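Exo-beta-1,3-glucanase (Streptomyces sp. SirexAA-E, PDB 4PEY) hydrolyses laminarin and laminarioligosaccharides as an exo-beta-1,3-glucanase, cutting from the non-reducing ends and giving glucose and laminaribiose. Local coordinates at residues Q203-E207 / S555-S559; L429-L433 / G450-F454; S195-G199 / N242-T246; I158-K162 / R178-V182; K140-N144 / I163-G168. The protein carries 1 engineered substitution. One frame throughout, in Å; residues are numbered along the deposited sequence.

In the fold
Two beta-helix domains lie side by side, as in other family 55 glycoside hydrolases. Interactions 3, 4 and 5 lie in the first, interaction 2 joins two coils of the second, and interaction 1 ties them together. Interactions 3 and 4, centres 7 Å apart, share probable backbone hydrogen bonds of Glu198; interaction 5 interleaves with interaction 4 along the chain, centres 11 Å apart. Interaction 2 touches interaction 3 through Ile453 and Ser195; its strand 450-458 ends at Ala458, engineered at the inferred proton-donor position, and the Phe454 side chain is about 8 Å from those of substrate-binding Gln130 and Gln173. In interaction 5 the side chain of Asn144 is about 7 Å from a bound glucose.

Interaction 1 (Q203-E207 / S555-S559); sequences QSFPE and SQVVS
Gln556 and Pro206 grip a common water, which accepts from Gln556 NE2 at 3.1 Å and donates to Pro206 O. This polar bridge closes one side of a contact between the two beta-helix domains of a family 55 hydrolase: residues 203-207 are a loop of the first, and residues 555-559 lie on the last strand of the second. No direct hydrogen bond joins the segments, so apolar packing does the rest.

Phe205 is the buried anchor. With CG anti to the backbone N (chi1 -169°), its ring reaches across the gap, and CZ comes 4.0 Å from CG of Gln556 while CD1 meets CG2 of Val558 near the ring plane, at 4.2 Å. The peptide bond before Pro206 is cis, which folds the proline back so that its CB lies 3.9 Å above one face of the Phe205 ring, toward the rim. A proline suits this place because it readily adopts the cis form and offers a compact apolar ring. Its CD then touches Val558 CG2 at 4.1 Å, that one methyl touching both the ring edge and the proline.

Gln556 suits its partly exposed position by having two characters, a methylene arm against the phenylalanine and an amide for the water. Beyond the segments, Phe205 also packs on Asp524 and Leu526 of strand 520-529, which is the antiparallel neighbour of Val557. The Gln556 side chain crosses Pro206 at about a right angle, its OE1 3.3 Å from Pro206 CB.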
# COMPACT_ATOMS: atom_id res chain seq x y z
N GLN A 203 -22.38 7.04 5.30
CA GLN A 203 -22.45 7.02 3.84
C GLN A 203 -23.16 8.25 3.31
O GLN A 203 -24.29 8.54 3.71
CB GLN A 203 -23.17 5.76 3.37
CG GLN A 203 -23.49 5.73 1.87
CD GLN A 203 -22.25 5.51 1.02
OE1 GLN A 203 -21.34 4.79 1.41
NE2 GLN A 203 -22.23 6.12 -0.16
N SER A 204 -22.51 8.98 2.40
CA SER A 204 -23.11 10.23 1.91
C SER A 204 -22.71 10.61 0.49
O SER A 204 -23.15 11.65 0.00
CB SER A 204 -22.74 11.38 2.85
OG SER A 204 -21.35 11.64 2.78
N PHE A 205 -21.88 9.80 -0.16
CA PHE A 205 -21.43 10.07 -1.53
C PHE A 205 -22.62 10.45 -2.42
O PHE A 205 -23.66 9.77 -2.40
CB PHE A 205 -20.70 8.83 -2.08
CG PHE A 205 -19.95 9.06 -3.36
CD1 PHE A 205 -20.60 8.95 -4.59
CD2 PHE A 205 -18.59 9.35 -3.35
CE1 PHE A 205 -19.90 9.15 -5.78
CE2 PHE A 205 -17.89 9.54 -4.54
CZ PHE A 205 -18.54 9.44 -5.75
N PRO A 206 -22.50 11.52 -3.22
CA PRO A 206 -21.27 12.26 -3.54
C PRO A 206 -20.92 13.44 -2.63
O PRO A 206 -19.79 13.93 -2.72
CB PRO A 206 -21.55 12.77 -4.95
CG PRO A 206 -23.02 13.00 -4.94
CD PRO A 206 -23.61 11.90 -4.10
N GLU A 207 -21.83 13.90 -1.78
CA GLU A 207 -21.54 15.09 -0.99
C GLU A 207 -21.89 14.94 0.49
O GLU A 207 -23.06 14.84 0.86
CB GLU A 207 -22.28 16.31 -1.57
CG GLU A 207 -21.84 17.61 -0.93
CD GLU A 207 -20.34 17.79 -0.92
OE1 GLU A 207 -19.69 17.53 -1.96
OE2 GLU A 207 -19.79 18.16 0.13
N SER A 555 -16.26 13.76 -12.23
CA SER A 555 -17.48 13.18 -12.78
C SER A 555 -17.77 11.89 -12.01
O SER A 555 -16.90 11.03 -11.90
CB SER A 555 -17.35 12.91 -14.28
OG SER A 555 -18.53 12.33 -14.79
N GLN A 556 -18.99 11.76 -11.51
CA GLN A 556 -19.33 10.72 -10.54
C GLN A 556 -20.46 9.80 -10.99
O GLN A 556 -21.38 10.22 -11.69
CB GLN A 556 -19.72 11.35 -9.21
CG GLN A 556 -18.63 12.23 -8.60
CD GLN A 556 -19.18 13.22 -7.60
OE1 GLN A 556 -20.27 13.78 -7.77
NE2 GLN A 556 -18.42 13.45 -6.53
N VAL A 557 -20.39 8.55 -10.55
CA VAL A 557 -21.50 7.62 -10.69
C VAL A 557 -21.72 6.96 -9.33
O VAL A 557 -20.81 6.34 -8.80
CB VAL A 557 -21.24 6.54 -11.78
CG1 VAL A 557 -22.23 5.40 -11.66
CG2 VAL A 557 -21.29 7.17 -13.18
N VAL A 558 -22.91 7.12 -8.77
CA VAL A 558 -23.18 6.57 -7.44
C VAL A 558 -23.36 5.04 -7.46
O VAL A 558 -22.83 4.33 -6.60
CB VAL A 558 -24.43 7.22 -6.79
CG1 VAL A 558 -24.74 6.56 -5.45
CG2 VAL A 558 -24.22 8.71 -6.62
N SER A 559 -24.13 4.56 -8.44
CA SER A 559 -24.42 3.13 -8.57
C SER A 559 -24.30 2.64 -9.99
O SER A 559 -24.77 3.29 -10.92
CB SER A 559 -25.84 2.80 -8.07
OG SER A 559 -26.00 3.14 -6.71
O HOH W 1 -18.42 15.45 -4.21

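Interaction 2 (L429-L433 / G450-F454); sequences LATGL and GKTIF
Thr452 meets Ala430 and Leu433 across two adjacent coils of the second beta-helix. Its CB stands 4.1 Å from Ala430 O. From there the side chain splits: CG2, anti to the backbone N, reaches CD2 of Leu433 at 4.1 Å, whereas OG1 passes 3.8 Å from the small CB of Ala430 and hydrogen-bonds to Tyr480 OH on another sheet of the helix. A threonine serves well here, since one branch is an apolar methyl and the other a hydroxyl whose buried oxygen is satisfied by Tyr480.

Around it the strands run parallel and in register. Ala430 N donates to Lys451 O, Ile453 N to Ala430 O at 2.8 Å, and Gly432 N to Ile453 O, the first with an N-H...O angle of 173°. At the corner Gly432 takes backbone angles that would jam any side chain against the preceding carbonyl, and beyond the turn Leu433 N bonds Phe454 O, 3.0 Å away. On the face opposite Thr452, Leu429 CD1 rests on Lys451 CB at 3.7 Å, while Thr431 and Ile453 pack against Tyr176 of the first domain. With their N-H and C=O groups paired, these mostly buried strands meet the first domain without leaving those groups unmatched.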
# COMPACT_ATOMS: atom_id res chain seq x y z
N LEU A 429 -9.98 -10.40 -2.31
CA LEU A 429 -10.40 -9.15 -1.68
C LEU A 429 -9.22 -8.18 -1.70
O LEU A 429 -8.13 -8.51 -1.23
CB LEU A 429 -10.86 -9.38 -0.24
CG LEU A 429 -11.13 -8.11 0.58
CD1 LEU A 429 -12.33 -7.34 0.02
CD2 LEU A 429 -11.33 -8.43 2.05
N ALA A 430 -9.46 -6.98 -2.24
CA ALA A 430 -8.49 -5.89 -2.19
C ALA A 430 -9.04 -4.77 -1.32
O ALA A 430 -10.13 -4.26 -1.57
CB ALA A 430 -8.18 -5.36 -3.60
N THR A 431 -8.30 -4.43 -0.27
CA THR A 431 -8.65 -3.30 0.59
C THR A 431 -7.52 -2.27 0.55
O THR A 431 -6.41 -2.55 1.02
CB THR A 431 -8.95 -3.77 2.04
OG1 THR A 431 -7.85 -4.55 2.55
CG2 THR A 431 -10.21 -4.63 2.09
N GLY A 432 -7.77 -1.10 -0.04
CA GLY A 432 -6.72 -0.10 -0.16
C GLY A 432 -5.82 -0.34 -1.37
O GLY A 432 -4.62 -0.56 -1.23
N LEU A 433 -6.42 -0.28 -2.56
CA LEU A 433 -5.73 -0.61 -3.80
C LEU A 433 -5.31 0.66 -4.55
O LEU A 433 -6.15 1.45 -4.94
CB LEU A 433 -6.65 -1.47 -4.67
CG LEU A 433 -6.17 -1.97 -6.03
CD1 LEU A 433 -5.00 -2.91 -5.85
CD2 LEU A 433 -7.32 -2.68 -6.76
N GLY A 450 -14.77 -11.21 -6.97
CA GLY A 450 -13.81 -10.25 -6.45
C GLY A 450 -14.49 -9.09 -5.75
O GLY A 450 -15.63 -8.73 -6.07
N LYS A 451 -13.79 -8.52 -4.78
CA LYS A 451 -14.25 -7.33 -4.08
C LYS A 451 -13.10 -6.36 -3.91
O LYS A 451 -12.00 -6.77 -3.52
CB LYS A 451 -14.82 -7.70 -2.70
CG LYS A 451 -16.14 -8.44 -2.76
CD LYS A 451 -16.63 -8.78 -1.37
CE LYS A 451 -17.88 -9.65 -1.45
NZ LYS A 451 -18.35 -10.11 -0.11
N THR A 452 -13.35 -5.08 -4.21
CA THR A 452 -12.37 -4.03 -3.95
C THR A 452 -13.02 -2.94 -3.11
O THR A 452 -14.07 -2.41 -3.48
CB THR A 452 -11.82 -3.41 -5.26
OG1 THR A 452 -11.01 -4.39 -5.92
CG2 THR A 452 -10.96 -2.17 -4.96
N ILE A 453 -12.38 -2.63 -1.99
CA ILE A 453 -12.80 -1.53 -1.13
C ILE A 453 -11.67 -0.51 -1.15
O ILE A 453 -10.59 -0.77 -0.64
CB ILE A 453 -13.11 -2.00 0.30
CG1 ILE A 453 -14.25 -3.02 0.29
CG2 ILE A 453 -13.49 -0.80 1.18
CD1 ILE A 453 -14.45 -3.72 1.61
N PHE A 454 -11.97 0.63 -1.78
CA PHE A 454 -11.06 1.74 -2.11
C PHE A 454 -10.10 1.44 -3.28
O PHE A 454 -9.27 0.54 -3.21
CB PHE A 454 -10.23 2.21 -0.92
CG PHE A 454 -9.36 3.40 -1.25
CD1 PHE A 454 -9.84 4.70 -1.07
CD2 PHE A 454 -8.09 3.23 -1.78
CE1 PHE A 454 -9.05 5.80 -1.40
CE2 PHE A 454 -7.31 4.32 -2.12
CZ PHE A 454 -7.78 5.60 -1.92

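Interaction 3 (S195-G199 / N242-T246); sequences SGVEG and NARGT
Gly245 N donates to Gly196 O at 2.9 Å, and this direct hydrogen bond, with an N-H...O angle of 173°, fastens the loop of residues 242-246 to the corner of strand 191-198. The backbones come close: Gly196 CA is 3.6 Å from Ala243 O. Gly196 and Gly245 both have positive phi, and each lies where a side chain would meet the opposite segment, so glycine fits both.

Beyond the glycines, Arg244, extended from CG to NE, passes CG by Gly196 O and lays one guanidinium face on the backbone of Val197 and Glu198, NH2 standing 3.7 Å from Glu198 CA. The Glu198 carboxylate is turned 59° from the guanidinium and does not touch it; instead one water donates to Glu198 OE2 and accepts weakly from Arg244 NE. A second water joins Arg244 NH1 (2.9 Å) to Val197 O, and a third links Glu198 OE1 to Thr246 N. Opposite charges thus interact through solvent, which should soften their attraction.

Farther out, Glu214 O accepts from Arg244 NH1 and Arg240 of strand 231-243 holds Gly245 O. Asn242 and Ala243 form a G1 beta bulge facing Thr216 on strand 210-220, while the backbone of Glu198 pairs with Ser180 of strand 180-182.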
# COMPACT_ATOMS: atom_id res chain seq x y z
N SER A 195 -14.09 1.25 5.97
CA SER A 195 -14.76 -0.02 6.27
C SER A 195 -14.41 -0.44 7.70
O SER A 195 -13.25 -0.45 8.07
CB SER A 195 -14.41 -1.13 5.26
OG SER A 195 -13.03 -1.48 5.26
N GLY A 196 -15.43 -0.74 8.50
CA GLY A 196 -15.21 -1.14 9.88
C GLY A 196 -14.64 -0.05 10.77
O GLY A 196 -13.89 -0.33 11.70
N VAL A 197 -14.97 1.21 10.48
CA VAL A 197 -14.42 2.32 11.26
C VAL A 197 -15.46 2.89 12.21
O VAL A 197 -16.45 3.50 11.79
CB VAL A 197 -13.89 3.43 10.33
CG1 VAL A 197 -13.35 4.61 11.15
CG2 VAL A 197 -12.81 2.87 9.40
N GLU A 198 -15.24 2.68 13.51
CA GLU A 198 -16.07 3.28 14.53
C GLU A 198 -15.83 4.79 14.50
O GLU A 198 -14.68 5.24 14.54
CB GLU A 198 -15.75 2.69 15.90
CG GLU A 198 -16.01 1.19 15.96
CD GLU A 198 -15.37 0.49 17.15
OE1 GLU A 198 -14.55 1.11 17.85
OE2 GLU A 198 -15.70 -0.69 17.38
N GLY A 199 -16.90 5.56 14.38
CA GLY A 199 -16.78 7.00 14.31
C GLY A 199 -16.71 7.56 12.90
O GLY A 199 -16.63 8.77 12.72
N ASN A 242 -15.96 -9.85 8.95
CA ASN A 242 -16.84 -8.73 9.27
C ASN A 242 -16.24 -7.88 10.38
O ASN A 242 -16.88 -7.60 11.40
CB ASN A 242 -18.23 -9.23 9.64
CG ASN A 242 -18.90 -9.95 8.49
OD1 ASN A 242 -18.83 -9.50 7.35
ND2 ASN A 242 -19.54 -11.07 8.79
N ALA A 243 -14.98 -7.49 10.17
CA ALA A 243 -14.21 -6.76 11.16
C ALA A 243 -14.74 -5.34 11.35
O ALA A 243 -15.19 -4.69 10.41
CB ALA A 243 -12.75 -6.71 10.73
N ARG A 244 -14.66 -4.86 12.59
CA ARG A 244 -15.00 -3.48 12.91
C ARG A 244 -14.22 -3.06 14.14
O ARG A 244 -14.13 -3.82 15.11
CB ARG A 244 -16.50 -3.32 13.12
CG ARG A 244 -16.94 -1.89 13.42
CD ARG A 244 -18.47 -1.75 13.41
NE ARG A 244 -18.89 -0.41 13.84
CZ ARG A 244 -18.94 0.65 13.05
NH1 ARG A 244 -18.63 0.55 11.77
NH2 ARG A 244 -19.32 1.83 13.55
N GLY A 245 -13.66 -1.85 14.10
CA GLY A 245 -12.85 -1.35 15.20
C GLY A 245 -11.49 -2.03 15.28
O GLY A 245 -11.17 -2.88 14.45
N THR A 246 -10.70 -1.65 16.28
CA THR A 246 -9.34 -2.16 16.38
C THR A 246 -9.30 -3.60 16.89
O THR A 246 -10.23 -4.08 17.55
CB THR A 246 -8.49 -1.29 17.32
OG1 THR A 246 -8.99 -1.39 18.66
CG2 THR A 246 -8.50 0.17 16.87
O HOH W 2 -19.14 2.89 10.11
O HOH W 3 -12.19 -0.14 18.31
O HOH W 4 -18.40 -1.40 16.75

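Interaction 4 (I158-K162 / R178-V182); sequences IADSK and RDSSV
Residues 158-162 and 178-182 run parallel on successive coils of the first beta-helix, bridged at Ala159 with Arg178 and at Lys162 with Ser181, with a corner between where Asp160 and Asp179 both take left-handed backbone angles. Arg178 N donates to Ile158 O at 2.9 Å before the corner, and Ser181 N to Ser161 O after it.

In the corner itself serines replace the interrupted strand pairing. Ser180 OG donates to Arg178 O within its own turn and accepts from Ser161 N at 3.0 Å, with an N-H...O angle of 173°. Its chi1 of -69°, which sets OG beside the backbone N, brings the hydroxyl into that gap. Arg178 O also accepts from Asp160 N, so it is gripped twice. One coil back, Ser161 repeats the scheme: its OG donates to Ala159 O and is bonded to Met137 N. Serine is apt because one short hydroxyl can both give and take a bond in a buried corner.

Ala159 CB sits 3.8 Å above the centre of the Arg178 guanidinium, small enough to let that flat group lie over it. The guanidinium is held by a salt bridge from Arg178 NH1 to Asp179 OD2 (2.8 Å) and by others to Glu221 and to Asp397 of the second domain, three carboxylates that should fix the orientation of the group and balance its charge. Asp160 and Asp179 are tied to Ser247 and Thr216 respectively. At the outer end, where the strands pair again, Lys162 CA lies 3.4 Å from Ser181 O.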
# COMPACT_ATOMS: atom_id res chain seq x y z
N ILE A 158 -4.88 4.11 6.64
CA ILE A 158 -4.87 3.88 8.09
C ILE A 158 -5.58 2.56 8.38
O ILE A 158 -6.68 2.32 7.87
CB ILE A 158 -5.57 5.02 8.87
CG1 ILE A 158 -4.77 6.33 8.76
CG2 ILE A 158 -5.76 4.63 10.35
CD1 ILE A 158 -5.58 7.58 9.14
N ALA A 159 -4.95 1.70 9.18
CA ALA A 159 -5.60 0.46 9.60
C ALA A 159 -5.35 0.17 11.07
O ALA A 159 -4.29 0.49 11.61
CB ALA A 159 -5.13 -0.72 8.77
N ASP A 160 -6.34 -0.45 11.70
CA ASP A 160 -6.21 -0.97 13.06
C ASP A 160 -5.72 0.09 14.04
O ASP A 160 -4.93 -0.20 14.93
CB ASP A 160 -5.29 -2.20 13.08
CG ASP A 160 -5.57 -3.11 14.27
OD1 ASP A 160 -6.67 -2.99 14.83
OD2 ASP A 160 -4.71 -3.95 14.65
N SER A 161 -6.21 1.32 13.87
CA SER A 161 -5.73 2.43 14.68
C SER A 161 -6.85 3.11 15.46
O SER A 161 -8.02 3.02 15.10
CB SER A 161 -5.03 3.47 13.80
OG SER A 161 -3.84 2.93 13.24
N LYS A 162 -6.47 3.75 16.56
CA LYS A 162 -7.40 4.56 17.33
C LYS A 162 -6.91 6.00 17.38
O LYS A 162 -5.82 6.26 17.91
CB LYS A 162 -7.58 4.02 18.75
CG LYS A 162 -8.59 4.83 19.57
CD LYS A 162 -8.78 4.28 20.97
CE LYS A 162 -10.09 4.78 21.58
NZ LYS A 162 -10.19 6.27 21.56
N ARG A 178 -9.46 1.51 7.52
CA ARG A 178 -10.23 0.32 7.91
C ARG A 178 -9.98 -0.13 9.34
O ARG A 178 -8.91 0.07 9.91
CB ARG A 178 -9.98 -0.86 6.96
CG ARG A 178 -8.65 -1.54 7.09
CD ARG A 178 -8.67 -3.00 6.54
NE ARG A 178 -7.35 -3.58 6.75
CZ ARG A 178 -6.90 -4.03 7.92
NH1 ARG A 178 -7.68 -4.03 8.99
NH2 ARG A 178 -5.65 -4.47 8.02
N ASP A 179 -11.04 -0.70 9.91
CA ASP A 179 -10.98 -1.44 11.17
C ASP A 179 -10.28 -0.62 12.24
O ASP A 179 -9.24 -1.02 12.79
CB ASP A 179 -10.31 -2.79 10.93
CG ASP A 179 -11.05 -3.60 9.87
OD1 ASP A 179 -12.25 -3.32 9.66
OD2 ASP A 179 -10.44 -4.49 9.24
N SER A 180 -10.86 0.53 12.51
CA SER A 180 -10.26 1.57 13.34
C SER A 180 -11.32 2.27 14.16
O SER A 180 -12.51 1.97 14.05
CB SER A 180 -9.51 2.59 12.46
OG SER A 180 -8.35 2.04 11.85
N SER A 181 -10.89 3.22 14.97
CA SER A 181 -11.77 4.08 15.74
C SER A 181 -11.29 5.52 15.59
O SER A 181 -10.10 5.79 15.76
CB SER A 181 -11.77 3.66 17.22
OG SER A 181 -12.43 4.61 18.03
N VAL A 182 -12.19 6.44 15.25
CA VAL A 182 -11.83 7.86 15.19
C VAL A 182 -12.81 8.69 16.02
O VAL A 182 -14.01 8.38 16.09
CB VAL A 182 -11.79 8.40 13.73
CG1 VAL A 182 -10.78 7.62 12.90
CG2 VAL A 182 -13.18 8.38 13.07
O HOH W 5 -11.47 7.03 18.86

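Interaction 5 (K140-N144 / I163-G168); sequences KGGLN and IDGEVG
Ile163 opens the contact by packing CG1 against Leu143 CD2 at 4.0 Å, while its CG2 lies 3.4 Å from Gly141 O; the two aliphatic side chains cross at about a right angle on neighbouring coils of the first parallel beta-helix. At Asp164 the chain begins to turn. Its side chain runs alongside that of Lys140, with OD2 3.3 Å from Lys140 CA, but OD1 is bound by Lys162 and His138, a good use of a carboxylate at a partly exposed corner.

Gly165 then donates its N to Gly141 O at 2.9 Å, from above the carbonyl plane. Glycine is apt because Gly141 O and Gly142 N crowd the side where a CB would lie. Glu166 turns its side chain away from the other strand and contributes its backbone, O accepting from Leu143 N (3.0 Å). From here the strands are almost exactly parallel, their axes 5° apart.

Val167 pairs with Leu143 on the same face, its CG2 methyl 4.4 Å from Leu143 CB, a buried hydrophobic match. Gly168 closes the run, its N meeting Leu143 O at 2.8 Å. Beside it, the side chain of Asn144 lies about 5 Å from that of substrate-binding Tyr150, and its OD1 is hydrogen-bonded to Ala146 N.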
# COMPACT_ATOMS: atom_id res chain seq x y z
N LYS A 140 -3.33 9.98 20.81
CA LYS A 140 -4.07 10.58 21.92
C LYS A 140 -4.22 12.07 21.64
O LYS A 140 -3.62 12.91 22.30
CB LYS A 140 -3.37 10.31 23.25
CG LYS A 140 -3.13 8.82 23.48
CD LYS A 140 -2.69 8.47 24.89
CE LYS A 140 -1.27 8.91 25.17
NZ LYS A 140 -0.72 8.30 26.41
N GLY A 141 -5.02 12.37 20.62
CA GLY A 141 -5.16 13.72 20.09
C GLY A 141 -5.72 13.60 18.69
O GLY A 141 -6.28 12.56 18.33
N GLY A 142 -5.55 14.65 17.90
CA GLY A 142 -5.98 14.66 16.52
C GLY A 142 -4.90 14.20 15.57
O GLY A 142 -3.72 14.06 15.95
N LEU A 143 -5.29 13.98 14.31
CA LEU A 143 -4.36 13.55 13.28
C LEU A 143 -4.61 14.40 12.03
O LEU A 143 -5.68 14.33 11.43
CB LEU A 143 -4.54 12.06 12.98
CG LEU A 143 -3.60 11.43 11.95
CD1 LEU A 143 -2.14 11.44 12.42
CD2 LEU A 143 -4.04 10.00 11.62
N ASN A 144 -3.62 15.22 11.69
CA ASN A 144 -3.67 16.08 10.50
C ASN A 144 -2.96 15.38 9.35
O ASN A 144 -1.78 15.07 9.46
CB ASN A 144 -3.01 17.44 10.81
CG ASN A 144 -3.15 18.45 9.68
OD1 ASN A 144 -3.54 18.12 8.56
ND2 ASN A 144 -2.82 19.70 9.99
N ILE A 163 -7.69 6.92 16.83
CA ILE A 163 -7.39 8.34 16.94
C ILE A 163 -8.45 8.92 17.88
O ILE A 163 -9.65 8.89 17.57
CB ILE A 163 -7.40 9.06 15.56
CG1 ILE A 163 -6.24 8.57 14.69
CG2 ILE A 163 -7.27 10.57 15.74
CD1 ILE A 163 -6.53 7.34 13.91
N ASP A 164 -8.02 9.39 19.06
CA ASP A 164 -8.97 9.87 20.07
C ASP A 164 -9.76 11.08 19.59
O ASP A 164 -10.95 11.22 19.88
CB ASP A 164 -8.27 10.25 21.38
CG ASP A 164 -7.64 9.07 22.09
OD1 ASP A 164 -7.84 7.90 21.69
OD2 ASP A 164 -6.93 9.33 23.09
N GLY A 165 -9.08 11.96 18.87
CA GLY A 165 -9.68 13.19 18.39
C GLY A 165 -10.08 13.10 16.93
O GLY A 165 -10.45 12.03 16.44
N GLU A 166 -10.02 14.24 16.24
CA GLU A 166 -10.46 14.31 14.86
C GLU A 166 -9.35 14.02 13.87
O GLU A 166 -8.22 14.50 14.03
CB GLU A 166 -11.05 15.70 14.56
CG GLU A 166 -11.56 15.82 13.14
CD GLU A 166 -12.13 17.19 12.82
OE1 GLU A 166 -11.38 18.05 12.34
OE2 GLU A 166 -13.34 17.38 13.04
N VAL A 167 -9.66 13.23 12.84
CA VAL A 167 -8.78 13.11 11.67
C VAL A 167 -9.16 14.20 10.68
O VAL A 167 -10.32 14.29 10.27
CB VAL A 167 -8.90 11.73 10.99
CG1 VAL A 167 -7.96 11.65 9.79
CG2 VAL A 167 -8.60 10.63 12.00
N GLY A 168 -8.19 15.04 10.32
CA GLY A 168 -8.42 16.13 9.38
C GLY A 168 -7.66 15.94 8.08
O GLY A 168 -6.45 16.14 8.03